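Local atomic coordinates of Fc fragment of IgE receptor II (Bos taurus, PDB entry 6PWS), a protein that is probably a low-affinity IgE receptor and binds a mannoside at a calcium site through its C-type carbohydrate-recognition domain. Residues L56-W66 / A117-V127; C6-Y15 / W126-C134. One frame throughout, in Å; residues are numbered along the deposited sequence.

Contact 1 of 2, residues L56-W66 / A117-V127; sequences LTKRANWRGSW and AFCGSELHGWV
Trp-66 and Trp-126 pair as neighbours in parallel strands, their CA atoms 4.4 Å apart. Two backbone bonds bracket the pair. Trp-66 N donates to Gly-125 O, and Val-127 N donates to Trp-66 O at 3.1 Å. The side chains of Trp-66 and Trp-126 leave the sheet on the same side and touch at their CB atoms.

The Trp-66 indole then runs over to the loop that precedes strand 123-131. Leu-123 comes over one face at about a right angle, its CD1 3.6 Å from the centroid of the five-membered ring, a CH-pi contact. Two carbonyls of the loop meet the indole edge in the ring plane. Ser-121 O lies 3.2 Å from Trp-66 CZ2, and Phe-118 O lies 3.4 Å from Trp-66 CH2. Phe-118 O also accepts from the N and OG of Ser-121, which closes the 118-121 turn. The indole NE1 donates to Lys-28 O.

At the outer end, the Arg-63 guanidinium lies flat on the His-124 ring, centres 3.6 Å apart and planes at 8°. A bend at chi3 (-68°) brings the guanidinium over the ring. Arg-63 NH1 and His-124 NE2 lie close, but the angle is too poor for a hydrogen bond. Asn-61 OD1 accepts from Arg-63 N, an Asx turn that helps hold the backbone there. A water accepts from His-124 N and donates to Gly-64 O, so it bridges the two segments just before they pair, where the direct bond from Gly-125 N to Gly-64 O is weak.

The contact joins the strand core of the C-type lectin fold to the loop leading from Ala-117, which lies near the sugar and calcium. Trp-30 also meets the indole edge-to-face; the partial charges of the two carbonyls probably suit its C-H edge.

Contact 2 of 2, residues C6-Y15 / W126-C134; sequences CNTCPEAWIY and WVCDRLATC
Thr-8 and Thr-133 form a single antiparallel hydrogen-bonded pair. Thr-8 N donates to Thr-133 O at 2.9 Å, and Thr-133 N returns a bond to Thr-8 O. Asn-7 and Thr-8 both face Thr-133, a classic beta bulge. Beyond it, Cys-6 SG and Cys-134 SG are joined in a disulfide with chi3 of 90°, tying the first modelled residue to the C-terminus. One water joins Thr-8 OG1 to Cys-134 O; a second reaches Cys-134 OXT only weakly.

Arg-130 crosses over Trp-13 at about a right angle. Its CB lies 4.1 Å from Trp-13 CZ3. CG touches both CH2 and CZ3 of that ring. CD sits over the face of the six-membered ring, 3.9 Å from its centroid, a CH-pi contact. The chain bends at chi3 (55°), and NE comes 3.7 Å from Pro-10 CG. At the tip, NH1 donates to His-41 O. Pro-10 CG lies toward the rim of the same indole face. Cys-128 CB also packs on Trp-13, 3.8 Å from CH2.

Trp-13 packs against strand 123-131 and also touches Cys-20 and Tyr-22 of the adjoining strand 19-25, with Leu-40 beside it. The Cys-128 to Cys-37 disulfide ties the same strand to helix 30-39.

Both contacts use strand 123-131 and share Trp-126 and Val-127, yet their centres are 19 Å apart. Contact 1 lies nearer the middle of the domain and pairs the strand's beginning with strand 65-67. Contact 2 is at the outer end, where the first modelled residues meet the C-terminus. In sequence, both segments of contact 1 fall between the outermost residues joined by contact 2. Each is partly buried, but contact 1 has more buried residues. Its interior is parallel sheet and indole packing, with an arginine-histidine stack at its margin. Contact 2 combines a disulfide, one bridge and several waters, and its tryptophan packs against an arginine chain. Only contact 1 approaches the sugar and calcium.

Contact 1 of 2, residues L56-W66 / A117-V127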
loop_
_atom_site.group_PDB
_atom_site.type_symbol
_atom_site.label_atom_id
_atom_site.label_comp_id
_atom_site.label_asym_id
_atom_site.label_seq_id
_atom_site.Cartn_x
_atom_site.Cartn_y
_atom_site.Cartn_z
ATOM N N LEU A 56 7.905 -2.332 -6.159
ATOM C CA LEU A 56 6.458 -2.154 -6.265
ATOM C C LEU A 56 6.062 -1.408 -7.536
ATOM O O LEU A 56 5.120 -1.815 -8.226
ATOM C CB LEU A 56 5.939 -1.418 -5.025
ATOM C CG LEU A 56 6.094 -2.206 -3.719
ATOM C CD1 LEU A 56 5.782 -1.312 -2.539
ATOM C CD2 LEU A 56 5.226 -3.457 -3.701
ATOM N N THR A 57 6.748 -0.305 -7.855
ATOM C CA THR A 57 6.441 0.470 -9.053
ATOM C C THR A 57 6.467 -0.411 -10.287
ATOM O O THR A 57 5.579 -0.341 -11.141
ATOM C CB THR A 57 7.465 1.597 -9.182
ATOM O OG1 THR A 57 7.198 2.552 -8.157
ATOM C CG2 THR A 57 7.416 2.267 -10.562
ATOM N N LYS A 58 7.488 -1.250 -10.396
ATOM C CA LYS A 58 7.636 -2.060 -11.597
ATOM C C LYS A 58 6.509 -3.067 -11.761
ATOM O O LYS A 58 6.237 -3.481 -12.892
ATOM C CB LYS A 58 9.001 -2.748 -11.577
ATOM C CG LYS A 58 10.138 -1.750 -11.762
ATOM C CD LYS A 58 11.513 -2.406 -11.833
ATOM C CE LYS A 58 11.772 -3.289 -10.628
ATOM N NZ LYS A 58 13.234 -3.585 -10.455
ATOM N N ARG A 59 5.847 -3.452 -10.664
ATOM C CA ARG A 59 4.848 -4.513 -10.614
ATOM C C ARG A 59 3.434 -4.012 -10.361
ATOM O O ARG A 59 2.500 -4.828 -10.250
ATOM C CB ARG A 59 5.272 -5.507 -9.521
ATOM C CG ARG A 59 6.538 -6.256 -9.891
ATOM C CD ARG A 59 7.128 -6.982 -8.703
ATOM N NE ARG A 59 8.306 -7.774 -9.046
ATOM C CZ ARG A 59 9.529 -7.284 -9.205
ATOM N NH1 ARG A 59 9.771 -5.980 -9.089
ATOM N NH2 ARG A 59 10.515 -8.118 -9.502
ATOM N N ALA A 60 3.254 -2.701 -10.268
ATOM C CA ALA A 60 2.001 -2.116 -9.821
ATOM C C ALA A 60 0.906 -2.249 -10.879
ATOM O O ALA A 60 1.149 -2.221 -12.089
ATOM C CB ALA A 60 2.194 -0.635 -9.500
ATOM N N ASN A 61 -0.326 -2.327 -10.390
ATOM C CA ASN A 61 -1.502 -2.354 -11.244
ATOM C C ASN A 61 -1.690 -0.985 -11.902
ATOM O O ASN A 61 -1.707 0.041 -11.216
ATOM C CB ASN A 61 -2.710 -2.724 -10.373
ATOM C CG ASN A 61 -3.954 -3.033 -11.179
ATOM O OD1 ASN A 61 -4.339 -2.266 -12.066
ATOM N ND2 ASN A 61 -4.606 -4.147 -10.860
ATOM N N TRP A 62 -1.809 -0.962 -13.234
ATOM C CA TRP A 62 -1.874 0.298 -13.967
ATOM C C TRP A 62 -3.161 1.070 -13.720
ATOM O O TRP A 62 -3.219 2.258 -14.075
ATOM C CB TRP A 62 -1.636 0.064 -15.459
ATOM C CG TRP A 62 -0.228 -0.399 -15.752
ATOM C CD1 TRP A 62 0.811 -0.470 -14.875
ATOM C CD2 TRP A 62 0.279 -0.862 -17.010
ATOM N NE1 TRP A 62 1.933 -0.942 -15.499
ATOM C CE2 TRP A 62 1.641 -1.188 -16.817
ATOM C CE3 TRP A 62 -0.292 -1.060 -18.277
ATOM C CZ2 TRP A 62 2.443 -1.695 -17.844
ATOM C CZ3 TRP A 62 0.496 -1.577 -19.290
ATOM C CH2 TRP A 62 1.849 -1.888 -19.067
ATOM N N ARG A 63 -4.183 0.443 -13.127
ATOM C CA ARG A 63 -5.403 1.146 -12.756
ATOM C C ARG A 63 -5.375 1.677 -11.321
ATOM O O ARG A 63 -6.344 2.316 -10.892
ATOM C CB ARG A 63 -6.633 0.264 -12.991
ATOM C CG ARG A 63 -6.938 0.055 -14.457
ATOM C CD ARG A 63 -8.274 -0.656 -14.693
ATOM N NE ARG A 63 -8.242 -2.044 -14.250
ATOM C CZ ARG A 63 -9.315 -2.827 -14.139
ATOM N NH1 ARG A 63 -10.523 -2.363 -14.445
ATOM N NH2 ARG A 63 -9.171 -4.079 -13.732
ATOM N N GLY A 64 -4.293 1.455 -10.582
ATOM C CA GLY A 64 -4.151 1.964 -9.226
ATOM C C GLY A 64 -4.366 0.881 -8.184
ATOM O O GLY A 64 -5.061 -0.112 -8.417
ATOM N N SER A 65 -3.765 1.074 -7.003
ATOM C CA SER A 65 -3.826 0.045 -5.973
ATOM C C SER A 65 -3.647 0.630 -4.572
ATOM O O SER A 65 -2.860 1.553 -4.365
ATOM C CB SER A 65 -2.783 -1.053 -6.218
ATOM O OG SER A 65 -1.458 -0.549 -6.325
ATOM N N TRP A 66 -4.348 0.054 -3.603
ATOM C CA TRP A 66 -4.219 0.521 -2.229
ATOM C C TRP A 66 -2.896 0.086 -1.595
ATOM O O TRP A 66 -2.413 -1.033 -1.817
ATOM C CB TRP A 66 -5.346 -0.042 -1.372
ATOM C CG TRP A 66 -6.710 0.492 -1.663
ATOM C CD1 TRP A 66 -7.795 -0.234 -2.042
ATOM C CD2 TRP A 66 -7.150 1.853 -1.573
ATOM N NE1 TRP A 66 -8.891 0.584 -2.191
ATOM C CE2 TRP A 66 -8.520 1.872 -1.902
ATOM C CE3 TRP A 66 -6.513 3.062 -1.263
ATOM C CZ2 TRP A 66 -9.271 3.050 -1.910
ATOM C CZ3 TRP A 66 -7.257 4.235 -1.282
ATOM C CH2 TRP A 66 -8.624 4.216 -1.599
ATOM N N ALA A 117 -6.597 9.325 -1.602
ATOM C CA ALA A 117 -7.856 9.116 -2.300
ATOM C C ALA A 117 -8.997 8.968 -1.304
ATOM O O ALA A 117 -8.804 8.737 -0.107
ATOM C CB ALA A 117 -7.764 7.870 -3.188
ATOM N N PHE A 118 -10.212 9.095 -1.835
ATOM C CA PHE A 118 -11.401 8.795 -1.053
ATOM C C PHE A 118 -11.344 7.345 -0.585
ATOM O O PHE A 118 -11.197 6.424 -1.398
ATOM C CB PHE A 118 -12.634 9.026 -1.934
ATOM C CG PHE A 118 -13.932 8.589 -1.308
ATOM C CD1 PHE A 118 -14.256 8.960 -0.017
ATOM C CD2 PHE A 118 -14.831 7.812 -2.016
ATOM C CE1 PHE A 118 -15.443 8.557 0.552
ATOM C CE2 PHE A 118 -16.038 7.412 -1.440
ATOM C CZ PHE A 118 -16.321 7.786 -0.163
ATOM N N CYS A 119 -11.485 7.133 0.728
ATOM C CA CYS A 119 -11.355 5.791 1.293
ATOM C C CYS A 119 -12.398 4.821 0.737
ATOM O O CYS A 119 -12.163 3.606 0.764
ATOM C CB CYS A 119 -11.425 5.851 2.820
ATOM S SG CYS A 119 -9.988 6.659 3.591
ATOM N N GLY A 120 -13.528 5.315 0.222
ATOM C CA GLY A 120 -14.547 4.476 -0.387
ATOM C C GLY A 120 -14.373 4.163 -1.861
ATOM O O GLY A 120 -15.248 3.524 -2.453
ATOM N N SER A 121 -13.269 4.589 -2.473
ATOM C CA SER A 121 -13.009 4.259 -3.868
ATOM C C SER A 121 -12.789 2.764 -4.008
ATOM O O SER A 121 -12.095 2.152 -3.197
ATOM C CB SER A 121 -11.744 4.958 -4.367
ATOM O OG SER A 121 -11.877 6.361 -4.382
ATOM N N GLU A 122 -13.341 2.175 -5.071
ATOM C CA GLU A 122 -13.235 0.733 -5.296
ATOM C C GLU A 122 -12.128 0.387 -6.296
ATOM O O GLU A 122 -12.363 0.063 -7.465
ATOM C CB GLU A 122 -14.580 0.176 -5.736
ATOM C CG GLU A 122 -15.577 0.200 -4.604
ATOM C CD GLU A 122 -16.894 -0.436 -4.936
ATOM O OE1 GLU A 122 -17.171 -0.665 -6.133
ATOM O OE2 GLU A 122 -17.656 -0.701 -3.985
ATOM N N LEU A 123 -10.896 0.377 -5.794
ATOM C CA LEU A 123 -9.747 0.120 -6.647
ATOM C C LEU A 123 -9.630 -1.365 -6.968
ATOM O O LEU A 123 -10.011 -2.231 -6.179
ATOM C CB LEU A 123 -8.452 0.599 -5.988
ATOM C CG LEU A 123 -8.392 2.080 -5.647
ATOM C CD1 LEU A 123 -7.032 2.423 -5.044
ATOM C CD2 LEU A 123 -8.669 2.940 -6.859
ATOM N N HIS A 124 -9.039 -1.648 -8.128
ATOM C CA HIS A 124 -8.921 -3.012 -8.632
ATOM C C HIS A 124 -7.677 -3.725 -8.151
ATOM O O HIS A 124 -7.536 -4.929 -8.392
ATOM C CB HIS A 124 -8.904 -2.998 -10.163
ATOM C CG HIS A 124 -10.133 -2.406 -10.736
ATOM N ND1 HIS A 124 -11.307 -3.116 -10.848
ATOM C CD2 HIS A 124 -10.406 -1.147 -11.143
ATOM C CE1 HIS A 124 -12.245 -2.326 -11.340
ATOM N NE2 HIS A 124 -11.724 -1.125 -11.524
ATOM N N GLY A 125 -6.763 -3.005 -7.506
ATOM C CA GLY A 125 -5.567 -3.599 -6.964
ATOM C C GLY A 125 -5.344 -3.169 -5.528
ATOM O O GLY A 125 -5.841 -2.141 -5.066
ATOM N N TRP A 126 -4.549 -3.975 -4.838
ATOM C CA TRP A 126 -4.199 -3.713 -3.445
ATOM C C TRP A 126 -2.980 -4.582 -3.170
ATOM O O TRP A 126 -2.862 -5.665 -3.755
ATOM C CB TRP A 126 -5.392 -3.977 -2.484
ATOM C CG TRP A 126 -6.297 -5.126 -2.917
ATOM C CD1 TRP A 126 -7.320 -5.069 -3.837
ATOM C CD2 TRP A 126 -6.227 -6.493 -2.485
ATOM N NE1 TRP A 126 -7.862 -6.316 -4.015
ATOM C CE2 TRP A 126 -7.220 -7.200 -3.186
ATOM C CE3 TRP A 126 -5.427 -7.183 -1.561
ATOM C CZ2 TRP A 126 -7.427 -8.558 -3.006
ATOM C CZ3 TRP A 126 -5.637 -8.532 -1.385
ATOM C CH2 TRP A 126 -6.630 -9.205 -2.098
ATOM N N VAL A 127 -2.045 -4.091 -2.362
ATOM C CA VAL A 127 -0.790 -4.800 -2.137
ATOM C C VAL A 127 -0.632 -5.045 -0.645
ATOM O O VAL A 127 -0.769 -4.112 0.150
ATOM C CB VAL A 127 0.419 -4.015 -2.688
ATOM C CG1 VAL A 127 1.695 -4.810 -2.495
ATOM C CG2 VAL A 127 0.208 -3.651 -4.162
HETATM O O HOH W 1 -7.645 0.189 -9.635
#

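Contact 2 of 2, residues C6-Y15 / W126-C134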
loop_
_atom_site.group_PDB
_atom_site.type_symbol
_atom_site.label_atom_id
_atom_site.label_comp_id
_atom_site.label_asym_id
_atom_site.label_seq_id
_atom_site.Cartn_x
_atom_site.Cartn_y
_atom_site.Cartn_z
ATOM N N CYS A 6 16.756 -16.042 5.152
ATOM C CA CYS A 6 15.322 -16.247 5.349
ATOM C C CYS A 6 14.531 -15.498 4.276
ATOM O O CYS A 6 14.245 -14.300 4.398
ATOM C CB CYS A 6 14.910 -15.812 6.757
ATOM S SG CYS A 6 15.733 -16.761 8.072
ATOM N N ASN A 7 14.178 -16.228 3.215
ATOM C CA ASN A 7 13.531 -15.650 2.043
ATOM C C ASN A 7 12.313 -16.464 1.614
ATOM O O ASN A 7 11.926 -16.445 0.442
ATOM C CB ASN A 7 14.522 -15.504 0.886
ATOM C CG ASN A 7 14.962 -16.838 0.319
ATOM O OD1 ASN A 7 14.779 -17.885 0.937
ATOM N ND2 ASN A 7 15.543 -16.806 -0.874
ATOM N N THR A 8 11.689 -17.165 2.552
ATOM C CA THR A 8 10.514 -17.970 2.252
ATOM C C THR A 8 9.252 -17.131 2.394
ATOM O O THR A 8 9.127 -16.317 3.316
ATOM C CB THR A 8 10.461 -19.183 3.181
ATOM O OG1 THR A 8 11.564 -20.044 2.882
ATOM C CG2 THR A 8 9.166 -19.954 3.005
ATOM N N CYS A 9 8.328 -17.327 1.464
ATOM C CA CYS A 9 7.049 -16.642 1.442
ATOM C C CYS A 9 5.939 -17.663 1.280
ATOM O O CYS A 9 6.163 -18.762 0.759
ATOM C CB CYS A 9 7.005 -15.650 0.272
ATOM S SG CYS A 9 8.196 -14.297 0.402
ATOM N N PRO A 10 4.720 -17.327 1.706
ATOM C CA PRO A 10 3.591 -18.225 1.455
ATOM C C PRO A 10 3.358 -18.388 -0.040
ATOM O O PRO A 10 3.777 -17.566 -0.864
ATOM C CB PRO A 10 2.409 -17.521 2.138
ATOM C CG PRO A 10 3.019 -16.511 3.059
ATOM C CD PRO A 10 4.300 -16.100 2.408
ATOM N N GLU A 11 2.690 -19.482 -0.392
ATOM C CA GLU A 11 2.314 -19.712 -1.777
ATOM C C GLU A 11 1.570 -18.495 -2.313
ATOM O O GLU A 11 0.710 -17.924 -1.637
ATOM C CB GLU A 11 1.423 -20.951 -1.863
ATOM C CG GLU A 11 1.100 -21.380 -3.281
ATOM C CD GLU A 11 0.219 -22.611 -3.329
ATOM O OE1 GLU A 11 0.024 -23.248 -2.272
ATOM O OE2 GLU A 11 -0.279 -22.939 -4.428
ATOM N N ALA A 12 1.921 -18.088 -3.530
ATOM C CA ALA A 12 1.329 -16.984 -4.276
ATOM C C ALA A 12 1.939 -15.626 -3.916
ATOM O O ALA A 12 1.662 -14.650 -4.615
ATOM C CB ALA A 12 -0.207 -16.912 -4.174
ATOM N N TRP A 13 2.770 -15.536 -2.885
ATOM C CA TRP A 13 3.446 -14.301 -2.510
ATOM C C TRP A 13 4.821 -14.227 -3.178
ATOM O O TRP A 13 5.376 -15.239 -3.614
ATOM C CB TRP A 13 3.605 -14.236 -0.992
ATOM C CG TRP A 13 2.325 -14.112 -0.214
ATOM C CD1 TRP A 13 1.307 -15.012 -0.154
ATOM C CD2 TRP A 13 1.960 -13.033 0.656
ATOM N NE1 TRP A 13 0.318 -14.559 0.687
ATOM C CE2 TRP A 13 0.697 -13.341 1.195
ATOM C CE3 TRP A 13 2.572 -11.826 1.015
ATOM C CZ2 TRP A 13 0.037 -12.484 2.084
ATOM C CZ3 TRP A 13 1.916 -10.975 1.887
ATOM C CH2 TRP A 13 0.665 -11.311 2.414
ATOM N N ILE A 14 5.375 -13.014 -3.236
ATOM C CA ILE A 14 6.596 -12.710 -3.980
ATOM C C ILE A 14 7.636 -12.150 -3.013
ATOM O O ILE A 14 7.356 -11.190 -2.281
ATOM C CB ILE A 14 6.307 -11.681 -5.094
ATOM C CG1 ILE A 14 5.153 -12.139 -5.997
ATOM C CG2 ILE A 14 7.571 -11.404 -5.906
ATOM C CD1 ILE A 14 5.410 -13.436 -6.764
ATOM N N TYR A 15 8.844 -12.717 -3.041
ATOM C CA TYR A 15 9.911 -12.319 -2.133
ATOM C C TYR A 15 10.703 -11.116 -2.649
ATOM O O TYR A 15 11.092 -11.066 -3.822
ATOM C CB TYR A 15 10.884 -13.493 -1.922
ATOM C CG TYR A 15 12.077 -13.038 -1.113
ATOM C CD1 TYR A 15 11.960 -12.822 0.252
ATOM C CD2 TYR A 15 13.294 -12.744 -1.718
ATOM C CE1 TYR A 15 13.014 -12.351 0.993
ATOM C CE2 TYR A 15 14.363 -12.272 -0.977
ATOM C CZ TYR A 15 14.214 -12.083 0.380
ATOM O OH TYR A 15 15.246 -11.598 1.143
ATOM N N TRP A 126 -4.549 -3.975 -4.838
ATOM C CA TRP A 126 -4.199 -3.713 -3.445
ATOM C C TRP A 126 -2.980 -4.582 -3.170
ATOM O O TRP A 126 -2.862 -5.665 -3.755
ATOM C CB TRP A 126 -5.392 -3.977 -2.484
ATOM C CG TRP A 126 -6.297 -5.126 -2.917
ATOM C CD1 TRP A 126 -7.320 -5.069 -3.837
ATOM C CD2 TRP A 126 -6.227 -6.493 -2.485
ATOM N NE1 TRP A 126 -7.862 -6.316 -4.015
ATOM C CE2 TRP A 126 -7.220 -7.200 -3.186
ATOM C CE3 TRP A 126 -5.427 -7.183 -1.561
ATOM C CZ2 TRP A 126 -7.427 -8.558 -3.006
ATOM C CZ3 TRP A 126 -5.637 -8.532 -1.385
ATOM C CH2 TRP A 126 -6.630 -9.205 -2.098
ATOM N N VAL A 127 -2.045 -4.091 -2.362
ATOM C CA VAL A 127 -0.790 -4.800 -2.137
ATOM C C VAL A 127 -0.632 -5.045 -0.645
ATOM O O VAL A 127 -0.769 -4.112 0.150
ATOM C CB VAL A 127 0.419 -4.015 -2.688
ATOM C CG1 VAL A 127 1.695 -4.810 -2.495
ATOM C CG2 VAL A 127 0.208 -3.651 -4.162
ATOM N N CYS A 128 -0.330 -6.293 -0.278
ATOM C CA CYS A 128 -0.061 -6.674 1.096
ATOM C C CYS A 128 1.415 -7.009 1.268
ATOM O O CYS A 128 2.099 -7.393 0.309
ATOM C CB CYS A 128 -0.842 -7.931 1.516
ATOM S SG CYS A 128 -2.553 -8.055 0.950
ATOM N N ASP A 129 1.884 -6.949 2.515
ATOM C CA ASP A 129 3.205 -7.465 2.840
ATOM C C ASP A 129 3.178 -8.283 4.126
ATOM O O ASP A 129 2.202 -8.299 4.890
ATOM C CB ASP A 129 4.311 -6.382 2.830
ATOM C CG ASP A 129 4.213 -5.356 3.958
ATOM O OD1 ASP A 129 3.628 -5.659 5.009
ATOM O OD2 ASP A 129 4.759 -4.237 3.762
ATOM N N ARG A 130 4.284 -9.006 4.297
ATOM C CA ARG A 130 4.616 -9.828 5.442
ATOM C C ARG A 130 6.135 -9.884 5.510
ATOM O O ARG A 130 6.828 -9.659 4.512
ATOM C CB ARG A 130 4.181 -11.283 5.248
ATOM C CG ARG A 130 2.750 -11.585 5.578
ATOM C CD ARG A 130 2.378 -13.015 5.176
ATOM N NE ARG A 130 3.243 -14.051 5.747
ATOM C CZ ARG A 130 3.041 -14.672 6.911
ATOM N NH1 ARG A 130 2.001 -14.362 7.676
ATOM N NH2 ARG A 130 3.889 -15.614 7.315
ATOM N N LEU A 131 6.666 -10.215 6.679
ATOM C CA LEU A 131 8.082 -10.527 6.767
ATOM C C LEU A 131 8.334 -11.916 6.193
ATOM O O LEU A 131 7.530 -12.835 6.367
ATOM C CB LEU A 131 8.551 -10.500 8.218
ATOM C CG LEU A 131 8.294 -9.186 8.953
ATOM C CD1 LEU A 131 8.818 -9.277 10.381
ATOM C CD2 LEU A 131 8.910 -8.009 8.218
ATOM N N ALA A 132 9.450 -12.069 5.494
ATOM C CA ALA A 132 9.820 -13.388 5.008
ATOM C C ALA A 132 10.221 -14.272 6.187
ATOM O O ALA A 132 10.726 -13.795 7.209
ATOM C CB ALA A 132 10.974 -13.275 4.020
ATOM N N THR A 133 9.966 -15.569 6.045
ATOM C CA THR A 133 10.301 -16.564 7.052
ATOM C C THR A 133 11.479 -17.395 6.554
ATOM O O THR A 133 12.003 -17.185 5.454
ATOM C CB THR A 133 9.080 -17.431 7.369
ATOM O OG1 THR A 133 8.628 -18.083 6.176
ATOM C CG2 THR A 133 7.951 -16.578 7.935
ATOM N N CYS A 134 11.896 -18.356 7.370
ATOM C CA CYS A 134 13.119 -19.095 7.078
ATOM C C CYS A 134 12.854 -20.471 6.474
ATOM O O CYS A 134 11.772 -21.045 6.607
ATOM C CB CYS A 134 13.969 -19.214 8.344
ATOM S SG CYS A 134 14.235 -17.615 9.157
ATOM O OXT CYS A 134 13.731 -21.035 5.818
HETATM O O HOH W 2 14.121 -19.261 3.541
HETATM O O HOH W 3 6.433 -17.394 4.746
HETATM O O HOH W 4 11.935 -22.633 4.243
#